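Vaginolysin (Gardnerella vaginalis, PDB 5IMY) is a secreted cytolysin that probably recognises membrane cholesterol and lyses host cells by assembling into large beta-barrel pores. Local coordinates at residues A41-I47 with Q364-I370; I47-S53 with V65-K69; Q168-A174 with T209-K215; S264-D270 with S305-L311. All blocks are in the same frame, centred on the assembly; numbering follows the deposited sequence.

Interaction 1 (A41-I47 with Q364-I370); sequences ARHGETI and QSNSDYI
Ser-365 lays its CB against one face of the Arg-42 guanidinium, toward its rim and 3.6 Å from NH2. This is the close-packed end: Ser-365 is buried, helix 177-184 covers it through Ala-182, and Arg-42 NH2 is spent on the carbonyl of Lys-181. The arginine reaches there because CG stands opposite the backbone N (chi1 173°) while the chain bends at chi3, folding back beside the neighbouring strand. Between the backbones Arg-42 serves as the straddling residue of a short parallel ladder, its N bonded to Gln-364 O and its O taking a bond from Asn-366 N. Gly-44 N continues the ladder to Asn-366 O at 2.9 Å. Beyond it the 41-47 segment leaves regular strand geometry, yet Glu-45 O still accepts from Asp-368 N at 3.2 Å.

Asp-368 then takes over with its side chain. CG lies beside its own backbone N (chi1 -72°), which carries the carboxylate across so that OD2 receives Ile-47 N through its anti lone pair, at 3.2 Å. The other oxygen makes a weak, long ion pair with Lys-69. Ile-47 closes this end with CD1 over Tyr-369 CA, 3.8 Å away, and CG2 against Ile-370 CD1 at 3.7 Å, the two isoleucines crossing at about a right angle. The solvent side is looser: His-43, Glu-45 and Thr-46 are exposed, and Thr-46 merely runs alongside the aspartate. A short parallel strand laid on the very long strand 363-389 is consistent with the extended curved sheet of domain 2 in cholesterol-dependent cytolysins.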
# COMPACT_ATOMS: atom_id res chain seq x y z
N ALA A 41 -6.00 -5.48 -35.11
CA ALA A 41 -6.07 -5.51 -33.66
C ALA A 41 -6.77 -6.78 -33.18
O ALA A 41 -7.75 -7.23 -33.77
CB ALA A 41 -6.81 -4.28 -33.12
N ARG A 42 -6.24 -7.36 -32.11
CA ARG A 42 -6.79 -8.56 -31.49
C ARG A 42 -7.22 -8.23 -30.06
O ARG A 42 -6.63 -7.37 -29.40
CB ARG A 42 -5.75 -9.70 -31.49
CG ARG A 42 -6.17 -10.95 -30.73
CD ARG A 42 -5.34 -12.17 -31.16
NE ARG A 42 -3.90 -11.94 -31.06
CZ ARG A 42 -3.13 -12.32 -30.04
NH1 ARG A 42 -3.65 -12.95 -29.00
NH2 ARG A 42 -1.83 -12.06 -30.07
N HIS A 43 -8.26 -8.92 -29.60
CA HIS A 43 -8.83 -8.66 -28.28
C HIS A 43 -9.09 -9.98 -27.57
O HIS A 43 -9.72 -10.88 -28.13
CB HIS A 43 -10.13 -7.85 -28.39
CG HIS A 43 -9.94 -6.46 -28.89
ND1 HIS A 43 -9.88 -6.15 -30.23
CD2 HIS A 43 -9.80 -5.28 -28.23
CE1 HIS A 43 -9.70 -4.85 -30.38
NE2 HIS A 43 -9.65 -4.30 -29.18
N GLY A 44 -8.61 -10.09 -26.34
CA GLY A 44 -8.77 -11.28 -25.53
C GLY A 44 -9.99 -11.23 -24.64
O GLY A 44 -10.99 -10.57 -24.95
N GLU A 45 -9.91 -11.93 -23.52
CA GLU A 45 -11.02 -11.99 -22.58
C GLU A 45 -11.13 -10.69 -21.79
O GLU A 45 -10.19 -9.91 -21.70
CB GLU A 45 -10.86 -13.17 -21.62
CG GLU A 45 -9.66 -13.05 -20.69
CD GLU A 45 -9.65 -14.13 -19.62
OE1 GLU A 45 -10.71 -14.37 -19.01
OE2 GLU A 45 -8.58 -14.73 -19.39
N THR A 46 -12.31 -10.47 -21.22
CA THR A 46 -12.56 -9.35 -20.33
C THR A 46 -12.78 -9.85 -18.91
O THR A 46 -13.27 -10.96 -18.69
CB THR A 46 -13.78 -8.53 -20.79
OG1 THR A 46 -13.86 -7.33 -20.01
CG2 THR A 46 -15.07 -9.33 -20.62
N ILE A 47 -12.41 -9.01 -17.94
CA ILE A 47 -12.51 -9.37 -16.53
C ILE A 47 -12.87 -8.12 -15.74
O ILE A 47 -12.50 -7.00 -16.11
CB ILE A 47 -11.19 -9.99 -16.01
CG1 ILE A 47 -10.90 -11.32 -16.69
CG2 ILE A 47 -11.25 -10.19 -14.50
CD1 ILE A 47 -9.47 -11.79 -16.54
N GLN A 364 -1.89 -5.00 -32.93
CA GLN A 364 -2.26 -4.64 -31.57
C GLN A 364 -2.94 -5.84 -30.92
O GLN A 364 -3.93 -6.36 -31.46
CB GLN A 364 -3.17 -3.42 -31.55
CG GLN A 364 -3.81 -3.14 -30.19
CD GLN A 364 -4.57 -1.82 -30.17
OE1 GLN A 364 -3.99 -0.75 -30.36
NE2 GLN A 364 -5.88 -1.90 -29.95
N SER A 365 -2.42 -6.28 -29.78
CA SER A 365 -3.02 -7.36 -29.01
C SER A 365 -3.19 -6.89 -27.58
O SER A 365 -2.27 -6.32 -26.99
CB SER A 365 -2.15 -8.62 -29.06
OG SER A 365 -2.05 -9.11 -30.38
N ASN A 366 -4.38 -7.12 -27.02
CA ASN A 366 -4.64 -6.77 -25.63
C ASN A 366 -5.53 -7.82 -25.00
O ASN A 366 -6.32 -8.48 -25.68
CB ASN A 366 -5.29 -5.38 -25.51
CG ASN A 366 -6.76 -5.39 -25.86
OD1 ASN A 366 -7.18 -6.04 -26.81
ND2 ASN A 366 -7.55 -4.65 -25.09
N SER A 367 -5.39 -7.98 -23.69
CA SER A 367 -6.15 -8.97 -22.95
C SER A 367 -6.14 -8.60 -21.47
O SER A 367 -5.11 -8.17 -20.94
CB SER A 367 -5.57 -10.37 -23.13
OG SER A 367 -6.18 -11.29 -22.24
N ASP A 368 -7.29 -8.76 -20.82
CA ASP A 368 -7.36 -8.60 -19.38
C ASP A 368 -6.82 -9.86 -18.70
O ASP A 368 -6.89 -10.96 -19.25
CB ASP A 368 -8.80 -8.34 -18.93
CG ASP A 368 -9.28 -6.95 -19.30
OD1 ASP A 368 -8.44 -6.11 -19.68
OD2 ASP A 368 -10.50 -6.71 -19.20
N TYR A 369 -6.29 -9.67 -17.50
CA TYR A 369 -5.76 -10.78 -16.73
C TYR A 369 -5.58 -10.32 -15.29
O TYR A 369 -5.44 -9.13 -15.01
CB TYR A 369 -4.44 -11.30 -17.30
CG TYR A 369 -3.28 -10.36 -17.07
CD1 TYR A 369 -2.34 -10.62 -16.08
CD2 TYR A 369 -3.13 -9.21 -17.83
CE1 TYR A 369 -1.28 -9.76 -15.85
CE2 TYR A 369 -2.07 -8.35 -17.61
CZ TYR A 369 -1.15 -8.63 -16.63
OH TYR A 369 -0.10 -7.77 -16.41
N ILE A 370 -5.57 -11.29 -14.38
CA ILE A 370 -5.35 -11.05 -12.97
C ILE A 370 -3.88 -11.35 -12.68
O ILE A 370 -3.42 -12.47 -12.88
CB ILE A 370 -6.28 -11.92 -12.10
CG1 ILE A 370 -7.68 -11.31 -12.07
CG2 ILE A 370 -5.74 -12.09 -10.68
CD1 ILE A 370 -8.74 -12.19 -12.68

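Interaction 2 (I47-S53 with V65-K69); sequences IENKFSS and VEHQK
Phe-51 and Gln-68 stand side by side and point the same way, the ring and amide planes turned 84° apart, with Phe-51 CD1 resting 3.8 Å from Gln-68 CB. With CG opposite the backbone N (chi1 -176°), the phenyl ring lies back over the partner strand: one face takes the carbonyl oxygen of His-67 toward its rim, while the Glu-66 carboxylate approaches obliquely, OE2 3.9 Å from CE1. Ser-53 shares this face and puts OG 3.5 Å from Glu-66 CB.

On the reverse face Ser-52 and His-67 form the hydrogen-bonded pair, both N-to-O bonds 2.8 Å long, and the imidazole turns its edge toward Ser-52 O. At the other end Lys-69 bends at chi2 and runs beneath the turn before the strand, its CG 3.3 Å from Glu-48 O and 3.9 Å from Ile-47 CG2. Its CE comes as near as 3.0 Å to Ile-47 O, a tight fit.

The outer side of strand 51-57 meets the second subunit, where Phe-51 N bonds to Ser-55 OG of that subunit and Ser-53 makes backbone hydrogen bonds. The arrangement is an antiparallel beta hairpin at the edge of this chain's long sheet.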
# COMPACT_ATOMS: atom_id res chain seq x y z
N ILE A 47 -12.41 -9.01 -17.94
CA ILE A 47 -12.51 -9.37 -16.53
C ILE A 47 -12.87 -8.12 -15.74
O ILE A 47 -12.50 -7.00 -16.11
CB ILE A 47 -11.19 -9.99 -16.01
CG1 ILE A 47 -10.90 -11.32 -16.69
CG2 ILE A 47 -11.25 -10.19 -14.50
CD1 ILE A 47 -9.47 -11.79 -16.54
N GLU A 48 -13.59 -8.31 -14.64
CA GLU A 48 -13.97 -7.21 -13.77
C GLU A 48 -12.84 -6.90 -12.79
O GLU A 48 -11.89 -7.66 -12.62
CB GLU A 48 -15.28 -7.55 -13.06
CG GLU A 48 -16.28 -6.39 -12.87
CD GLU A 48 -16.33 -5.42 -14.04
OE1 GLU A 48 -16.04 -4.23 -13.84
OE2 GLU A 48 -16.65 -5.86 -15.16
N ASN A 49 -12.97 -5.76 -12.10
CA ASN A 49 -11.84 -5.06 -11.49
C ASN A 49 -11.30 -5.72 -10.22
O ASN A 49 -10.40 -5.13 -9.60
CB ASN A 49 -12.24 -3.62 -11.19
CG ASN A 49 -11.06 -2.75 -10.82
OD1 ASN A 49 -9.93 -3.00 -11.24
ND2 ASN A 49 -11.31 -1.72 -10.02
N LYS A 50 -11.81 -6.88 -9.81
CA LYS A 50 -11.35 -7.65 -8.65
C LYS A 50 -10.04 -7.20 -7.98
O LYS A 50 -9.06 -6.88 -8.66
CB LYS A 50 -11.18 -9.11 -9.06
CG LYS A 50 -12.18 -10.07 -8.44
CD LYS A 50 -11.94 -11.49 -8.92
CE LYS A 50 -12.29 -11.67 -10.40
NZ LYS A 50 -11.52 -12.79 -11.02
N PHE A 51 -10.02 -7.23 -6.65
CA PHE A 51 -8.80 -7.03 -5.86
C PHE A 51 -8.88 -7.92 -4.63
O PHE A 51 -9.84 -7.84 -3.86
CB PHE A 51 -8.65 -5.56 -5.44
CG PHE A 51 -7.36 -5.26 -4.71
CD1 PHE A 51 -6.32 -4.61 -5.35
CD2 PHE A 51 -7.19 -5.63 -3.38
CE1 PHE A 51 -5.14 -4.34 -4.68
CE2 PHE A 51 -6.01 -5.36 -2.71
CZ PHE A 51 -4.99 -4.72 -3.37
N SER A 52 -7.87 -8.78 -4.45
CA SER A 52 -7.86 -9.73 -3.35
C SER A 52 -6.49 -9.78 -2.70
O SER A 52 -5.47 -9.43 -3.31
CB SER A 52 -8.25 -11.14 -3.83
OG SER A 52 -9.59 -11.18 -4.28
N SER A 53 -6.47 -10.23 -1.45
CA SER A 53 -5.24 -10.47 -0.72
C SER A 53 -5.45 -11.62 0.25
O SER A 53 -6.56 -11.84 0.74
CB SER A 53 -4.77 -9.23 0.05
OG SER A 53 -4.19 -8.28 -0.82
N VAL A 65 0.13 -12.63 -0.60
CA VAL A 65 -0.14 -12.68 -2.03
C VAL A 65 -1.31 -11.75 -2.30
O VAL A 65 -2.31 -11.76 -1.57
CB VAL A 65 -0.46 -14.11 -2.50
CG1 VAL A 65 0.69 -15.05 -2.17
CG2 VAL A 65 -1.76 -14.63 -1.89
N GLU A 66 -1.18 -10.92 -3.34
CA GLU A 66 -2.21 -9.95 -3.68
C GLU A 66 -2.54 -10.08 -5.16
O GLU A 66 -1.65 -10.03 -6.01
CB GLU A 66 -1.77 -8.52 -3.33
CG GLU A 66 -1.48 -7.60 -4.51
CD GLU A 66 -1.25 -6.17 -4.06
OE1 GLU A 66 -0.95 -5.96 -2.87
OE2 GLU A 66 -1.39 -5.25 -4.91
N HIS A 67 -3.83 -10.24 -5.45
CA HIS A 67 -4.33 -10.39 -6.80
C HIS A 67 -5.09 -9.13 -7.18
O HIS A 67 -5.85 -8.59 -6.37
CB HIS A 67 -5.24 -11.61 -6.92
CG HIS A 67 -4.75 -12.81 -6.17
ND1 HIS A 67 -4.43 -13.99 -6.80
CD2 HIS A 67 -4.53 -13.01 -4.85
CE1 HIS A 67 -4.03 -14.87 -5.90
NE2 HIS A 67 -4.08 -14.30 -4.71
N GLN A 68 -4.89 -8.65 -8.40
CA GLN A 68 -5.60 -7.48 -8.89
C GLN A 68 -5.71 -7.57 -10.40
O GLN A 68 -4.80 -8.06 -11.07
CB GLN A 68 -4.90 -6.19 -8.46
CG GLN A 68 -3.80 -5.72 -9.41
CD GLN A 68 -2.73 -4.92 -8.70
OE1 GLN A 68 -2.99 -3.86 -8.14
NE2 GLN A 68 -1.51 -5.45 -8.71
N LYS A 69 -6.83 -7.09 -10.93
CA LYS A 69 -7.11 -7.19 -12.35
C LYS A 69 -6.33 -6.12 -13.10
O LYS A 69 -6.45 -4.93 -12.82
CB LYS A 69 -8.61 -7.04 -12.60
CG LYS A 69 -9.01 -7.00 -14.07
CD LYS A 69 -9.05 -5.57 -14.61
CE LYS A 69 -9.95 -5.48 -15.83
NZ LYS A 69 -9.36 -4.65 -16.90

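Interaction 3 (Q168-A174 with T209-K215); sequences QYDSASA and TQIVNFK
Gln-168 to Ala-174 and Thr-209 to Lys-215 run antiparallel at 167°, in unbroken register, with paired N-to-O bonds at Gln-168 with Lys-215, Asp-170 with Asn-213 and Ala-172 with Ile-211, and a last bond from Ala-174 N to Thr-209 O. On one face Tyr-169 meets Phe-214 through its CB, which sits 3.7 Å from CD1 of the phenyl ring. Tyr-169 CG lies between backbone N and carbonyl carbon (chi1 64°), a rotation that carries the phenol away from the partner strand, to a weak hydrogen bond with Glu-283. Val-212 CG1 covers one face of the Phe-214 ring toward its rim and also touches Tyr-169 CB at 4.0 Å. Ser-171 OG presses on Val-212 CG2, only 3.2 Å away, and likewise has a weak bond to Glu-283.

These strands belong to the central antiparallel sheet of domain 3 in cholesterol-dependent cytolysins, and the helices linking them probably correspond to one of the two clusters that, in relatives, unfold into transmembrane hairpins. Helix 177-184 of that cluster covers the face of Asp-170, Ala-172, Ile-211 and Asn-213; helix 278-286 covers the tyrosine face.

Past the end of strand 166-173, Ala-174 CB touches both Thr-209 CG2, at 3.7 Å, and Ile-211 CG1, at 3.9 Å. Gln-168 crosses Lys-215 obliquely, NE2 3.8 Å from CD, while the extended lysine chain carries NZ on to a hydrogen bond with Asn-78. Along the outer edge of 168-174, Ser-171 N donates to an acidic side chain of a different protein's chain.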
# COMPACT_ATOMS: atom_id res chain seq x y z
N GLN A 168 17.76 -8.60 -29.29
CA GLN A 168 16.60 -7.93 -28.72
C GLN A 168 15.80 -8.96 -27.95
O GLN A 168 15.71 -10.12 -28.36
CB GLN A 168 15.73 -7.28 -29.81
CG GLN A 168 14.93 -8.27 -30.65
CD GLN A 168 14.57 -7.72 -32.02
OE1 GLN A 168 14.67 -6.52 -32.26
NE2 GLN A 168 14.16 -8.61 -32.92
N TYR A 169 15.24 -8.54 -26.82
CA TYR A 169 14.50 -9.46 -25.96
C TYR A 169 13.24 -8.78 -25.45
O TYR A 169 13.22 -7.57 -25.22
CB TYR A 169 15.35 -9.95 -24.78
CG TYR A 169 15.77 -8.87 -23.81
CD1 TYR A 169 14.93 -8.47 -22.78
CD2 TYR A 169 17.01 -8.25 -23.92
CE1 TYR A 169 15.31 -7.49 -21.89
CE2 TYR A 169 17.40 -7.27 -23.04
CZ TYR A 169 16.54 -6.89 -22.02
OH TYR A 169 16.92 -5.91 -21.14
N ASP A 170 12.19 -9.58 -25.29
CA ASP A 170 10.93 -9.12 -24.73
C ASP A 170 10.60 -9.98 -23.52
O ASP A 170 10.61 -11.21 -23.60
CB ASP A 170 9.80 -9.21 -25.77
CG ASP A 170 10.08 -8.36 -26.99
OD1 ASP A 170 9.77 -7.15 -26.95
OD2 ASP A 170 10.60 -8.90 -27.99
N SER A 171 10.32 -9.33 -22.40
CA SER A 171 10.08 -10.00 -21.13
C SER A 171 8.62 -9.84 -20.72
O SER A 171 7.93 -8.91 -21.15
CB SER A 171 10.99 -9.45 -20.04
OG SER A 171 12.33 -9.88 -20.22
N ALA A 172 8.16 -10.76 -19.88
CA ALA A 172 6.82 -10.68 -19.32
C ALA A 172 6.71 -11.67 -18.17
O ALA A 172 7.28 -12.76 -18.23
CB ALA A 172 5.75 -10.98 -20.38
N SER A 173 5.99 -11.27 -17.13
CA SER A 173 5.72 -12.17 -16.02
C SER A 173 4.67 -13.19 -16.43
O SER A 173 3.67 -12.85 -17.08
CB SER A 173 5.25 -11.38 -14.80
OG SER A 173 5.76 -11.93 -13.60
N ALA A 174 4.89 -14.45 -16.07
CA ALA A 174 3.95 -15.51 -16.38
C ALA A 174 2.75 -15.39 -15.44
O ALA A 174 2.87 -15.66 -14.24
CB ALA A 174 4.61 -16.88 -16.27
N THR A 209 7.71 -16.35 -11.80
CA THR A 209 8.17 -16.85 -13.09
C THR A 209 8.27 -15.70 -14.08
O THR A 209 7.42 -14.81 -14.11
CB THR A 209 7.22 -17.92 -13.64
OG1 THR A 209 7.15 -19.01 -12.71
CG2 THR A 209 7.72 -18.44 -14.99
N GLN A 210 9.32 -15.74 -14.91
CA GLN A 210 9.54 -14.75 -15.95
C GLN A 210 9.73 -15.47 -17.27
O GLN A 210 10.46 -16.46 -17.35
CB GLN A 210 10.78 -13.89 -15.63
CG GLN A 210 10.85 -12.59 -16.41
CD GLN A 210 9.77 -11.61 -16.00
OE1 GLN A 210 9.13 -11.77 -14.96
NE2 GLN A 210 9.56 -10.58 -16.81
N ILE A 211 9.06 -14.97 -18.31
CA ILE A 211 9.17 -15.51 -19.67
C ILE A 211 9.83 -14.46 -20.54
O ILE A 211 9.44 -13.28 -20.51
CB ILE A 211 7.79 -15.90 -20.23
CG1 ILE A 211 7.09 -16.89 -19.30
CG2 ILE A 211 7.93 -16.49 -21.63
CD1 ILE A 211 7.86 -18.18 -19.04
N VAL A 212 10.83 -14.88 -21.31
CA VAL A 212 11.63 -13.96 -22.11
C VAL A 212 11.90 -14.59 -23.47
O VAL A 212 12.37 -15.73 -23.55
CB VAL A 212 12.96 -13.61 -21.41
CG1 VAL A 212 13.76 -12.61 -22.23
CG2 VAL A 212 12.69 -13.06 -20.01
N ASN A 213 11.60 -13.85 -24.53
CA ASN A 213 11.89 -14.26 -25.90
C ASN A 213 13.18 -13.57 -26.33
O ASN A 213 13.26 -12.34 -26.35
CB ASN A 213 10.74 -13.89 -26.83
CG ASN A 213 10.94 -14.40 -28.25
OD1 ASN A 213 11.62 -15.41 -28.47
ND2 ASN A 213 10.36 -13.70 -29.21
N PHE A 214 14.20 -14.37 -26.65
CA PHE A 214 15.48 -13.85 -27.13
C PHE A 214 15.57 -14.03 -28.63
O PHE A 214 15.37 -15.14 -29.14
CB PHE A 214 16.65 -14.55 -26.44
CG PHE A 214 16.86 -14.13 -25.02
CD1 PHE A 214 17.54 -12.96 -24.71
CD2 PHE A 214 16.39 -14.92 -23.98
CE1 PHE A 214 17.73 -12.58 -23.40
CE2 PHE A 214 16.58 -14.55 -22.67
CZ PHE A 214 17.26 -13.38 -22.38
N LYS A 215 15.88 -12.95 -29.34
CA LYS A 215 16.07 -12.97 -30.79
C LYS A 215 17.46 -12.44 -31.10
O LYS A 215 17.77 -11.28 -30.80
CB LYS A 215 15.00 -12.15 -31.50
CG LYS A 215 13.74 -12.93 -31.81
CD LYS A 215 12.63 -12.03 -32.31
CE LYS A 215 11.40 -12.83 -32.68
NZ LYS A 215 10.20 -11.98 -32.86

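Interaction 4 (S264-D270 with S305-L311); sequences SMYVKFD and SVCAVIL. Unlike the reference sequence in segment 305-311: Cys-307 (reference Thr).
Tyr-266 and Val-309, Lys-268 and Cys-307, and Asp-270 and Ser-305 are the hydrogen-bonded pairs of this antiparallel ladder, which Leu-311 N extends to Ser-264 O. The bonds around Tyr-266 and Val-309 are both 2.9 Å. Between them run CA-H...O contacts, such as Ala-308 CA to Tyr-266 O at 3.2 Å.

Apolar packing fills the face of Met-265, Val-267 and Phe-269. Val-306 splits its branches: with CG1 opposite the backbone N (chi1 165°), that methyl reaches Val-267 CG1 at 3.8 Å, while CG2 lies alongside the Phe-269 ring, 3.6 Å from CD1. Met-265 and Ile-310 run side by side, CB to CG1 3.7 Å. Helix 326-335 covers this face, touching Met-265, Phe-269 and Ala-308.

Polar and covalent links lie on the other face. Lys-268 passes its CE 3.8 Å from Cys-307 CB, and its NZ goes on to the carbonyl of Leu-195. Cys-307, where the reference sequence has threonine, is joined by a disulfide to Cys-322. At the other edge of strand 305-311, Val-306 is bonded through its backbone to Gly-324; the disulfide adds a covalent tie to that segment, which breaking hydrogen bonds alone would not release.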
# COMPACT_ATOMS: atom_id res chain seq x y z
N SER A 264 16.68 -17.90 -32.32
CA SER A 264 15.56 -17.51 -31.47
C SER A 264 15.33 -18.58 -30.42
O SER A 264 15.43 -19.78 -30.70
CB SER A 264 14.29 -17.31 -32.30
OG SER A 264 13.14 -17.21 -31.48
N MET A 265 15.01 -18.14 -29.20
CA MET A 265 14.72 -19.08 -28.12
C MET A 265 13.82 -18.42 -27.09
O MET A 265 13.81 -17.19 -26.94
CB MET A 265 16.00 -19.59 -27.45
CG MET A 265 16.85 -18.50 -26.81
SD MET A 265 18.20 -19.19 -25.84
CE MET A 265 18.82 -17.71 -25.07
N TYR A 266 13.08 -19.26 -26.37
CA TYR A 266 12.25 -18.84 -25.25
C TYR A 266 12.86 -19.35 -23.95
O TYR A 266 13.29 -20.50 -23.87
CB TYR A 266 10.82 -19.36 -25.39
CG TYR A 266 9.94 -18.52 -26.28
CD1 TYR A 266 9.17 -17.49 -25.75
CD2 TYR A 266 9.88 -18.74 -27.65
CE1 TYR A 266 8.37 -16.71 -26.56
CE2 TYR A 266 9.08 -17.96 -28.47
CZ TYR A 266 8.32 -16.95 -27.91
OH TYR A 266 7.52 -16.17 -28.72
N VAL A 267 12.89 -18.49 -22.93
CA VAL A 267 13.53 -18.81 -21.66
C VAL A 267 12.54 -18.55 -20.53
O VAL A 267 11.88 -17.51 -20.50
CB VAL A 267 14.81 -17.98 -21.44
CG1 VAL A 267 15.50 -18.42 -20.16
CG2 VAL A 267 15.74 -18.11 -22.63
N LYS A 268 12.43 -19.51 -19.62
CA LYS A 268 11.61 -19.38 -18.42
C LYS A 268 12.52 -19.26 -17.21
O LYS A 268 13.28 -20.18 -16.91
CB LYS A 268 10.67 -20.58 -18.26
CG LYS A 268 9.84 -20.56 -16.97
CD LYS A 268 9.03 -21.84 -16.79
CE LYS A 268 9.92 -23.04 -16.48
NZ LYS A 268 9.14 -24.30 -16.32
N PHE A 269 12.45 -18.12 -16.53
CA PHE A 269 13.09 -17.93 -15.23
C PHE A 269 12.04 -18.10 -14.15
O PHE A 269 10.99 -17.45 -14.19
CB PHE A 269 13.72 -16.54 -15.11
CG PHE A 269 14.68 -16.19 -16.20
CD1 PHE A 269 16.04 -16.33 -16.00
CD2 PHE A 269 14.23 -15.71 -17.41
CE1 PHE A 269 16.94 -16.00 -17.00
CE2 PHE A 269 15.12 -15.38 -18.41
CZ PHE A 269 16.48 -15.53 -18.21
N ASP A 270 12.32 -18.97 -13.17
CA ASP A 270 11.46 -19.07 -12.01
C ASP A 270 12.30 -19.34 -10.77
O ASP A 270 13.39 -19.90 -10.85
CB ASP A 270 10.37 -20.15 -12.17
CG ASP A 270 10.94 -21.55 -12.33
OD1 ASP A 270 12.12 -21.77 -11.99
OD2 ASP A 270 10.19 -22.44 -12.80
N SER A 305 15.92 -20.95 -11.34
CA SER A 305 15.97 -22.00 -12.35
C SER A 305 15.75 -21.39 -13.73
O SER A 305 14.96 -20.45 -13.89
CB SER A 305 14.91 -23.07 -12.07
OG SER A 305 15.26 -24.30 -12.66
N VAL A 306 16.46 -21.91 -14.72
CA VAL A 306 16.39 -21.40 -16.09
C VAL A 306 16.03 -22.56 -17.01
O VAL A 306 16.69 -23.61 -16.99
CB VAL A 306 17.71 -20.74 -16.53
CG1 VAL A 306 17.76 -20.55 -18.05
CG2 VAL A 306 17.86 -19.39 -15.83
N CYS A 307 14.99 -22.37 -17.82
CA CYS A 307 14.50 -23.37 -18.75
C CYS A 307 14.37 -22.71 -20.12
O CYS A 307 13.56 -21.80 -20.29
CB CYS A 307 13.16 -23.94 -18.27
SG CYS A 307 12.16 -24.84 -19.49
N ALA A 308 15.18 -23.17 -21.08
CA ALA A 308 15.30 -22.52 -22.38
C ALA A 308 15.03 -23.53 -23.48
O ALA A 308 15.71 -24.55 -23.55
CB ALA A 308 16.70 -21.92 -22.57
N VAL A 309 14.06 -23.24 -24.34
CA VAL A 309 13.78 -24.06 -25.51
C VAL A 309 14.16 -23.24 -26.74
O VAL A 309 13.73 -22.09 -26.89
CB VAL A 309 12.31 -24.52 -25.57
CG1 VAL A 309 11.88 -25.05 -24.21
CG2 VAL A 309 11.38 -23.40 -26.04
N ILE A 310 14.96 -23.84 -27.61
CA ILE A 310 15.48 -23.17 -28.79
C ILE A 310 14.74 -23.69 -30.01
O ILE A 310 14.40 -24.87 -30.09
CB ILE A 310 17.00 -23.39 -28.91
CG1 ILE A 310 17.68 -22.91 -27.61
CG2 ILE A 310 17.57 -22.64 -30.10
CD1 ILE A 310 19.12 -23.34 -27.47
N LEU A 311 14.48 -22.80 -30.96
CA LEU A 311 13.64 -23.09 -32.12
C LEU A 311 14.50 -23.13 -33.38
O LEU A 311 15.36 -22.27 -33.59
CB LEU A 311 12.53 -22.05 -32.28
CG LEU A 311 12.27 -21.11 -31.11
CD1 LEU A 311 11.53 -19.87 -31.58
CD2 LEU A 311 11.49 -21.82 -30.01

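How the interactions relate
Interactions 3 and 4 are buried neighbours in one antiparallel sheet, their centres about 9 Å apart, and strands 208-223 and 263-271 lie side by side between them. Helices 177-184 and 278-286 cover the two faces of interaction 3, and helix 326-335 the apolar face of interaction 4. Interactions 1 and 2 are only partly buried, share Ile-47 and belong to the other, long sheet; interaction 2 borders the second subunit much more widely than interaction 1, which reaches it through one residue. Against the apolar face of interaction 4, they lean on polar and backbone groups: an aspartate accepting a backbone N-H, a lysine stem packed on carbonyls. Interaction 1 closes a chain loop enclosing the other three.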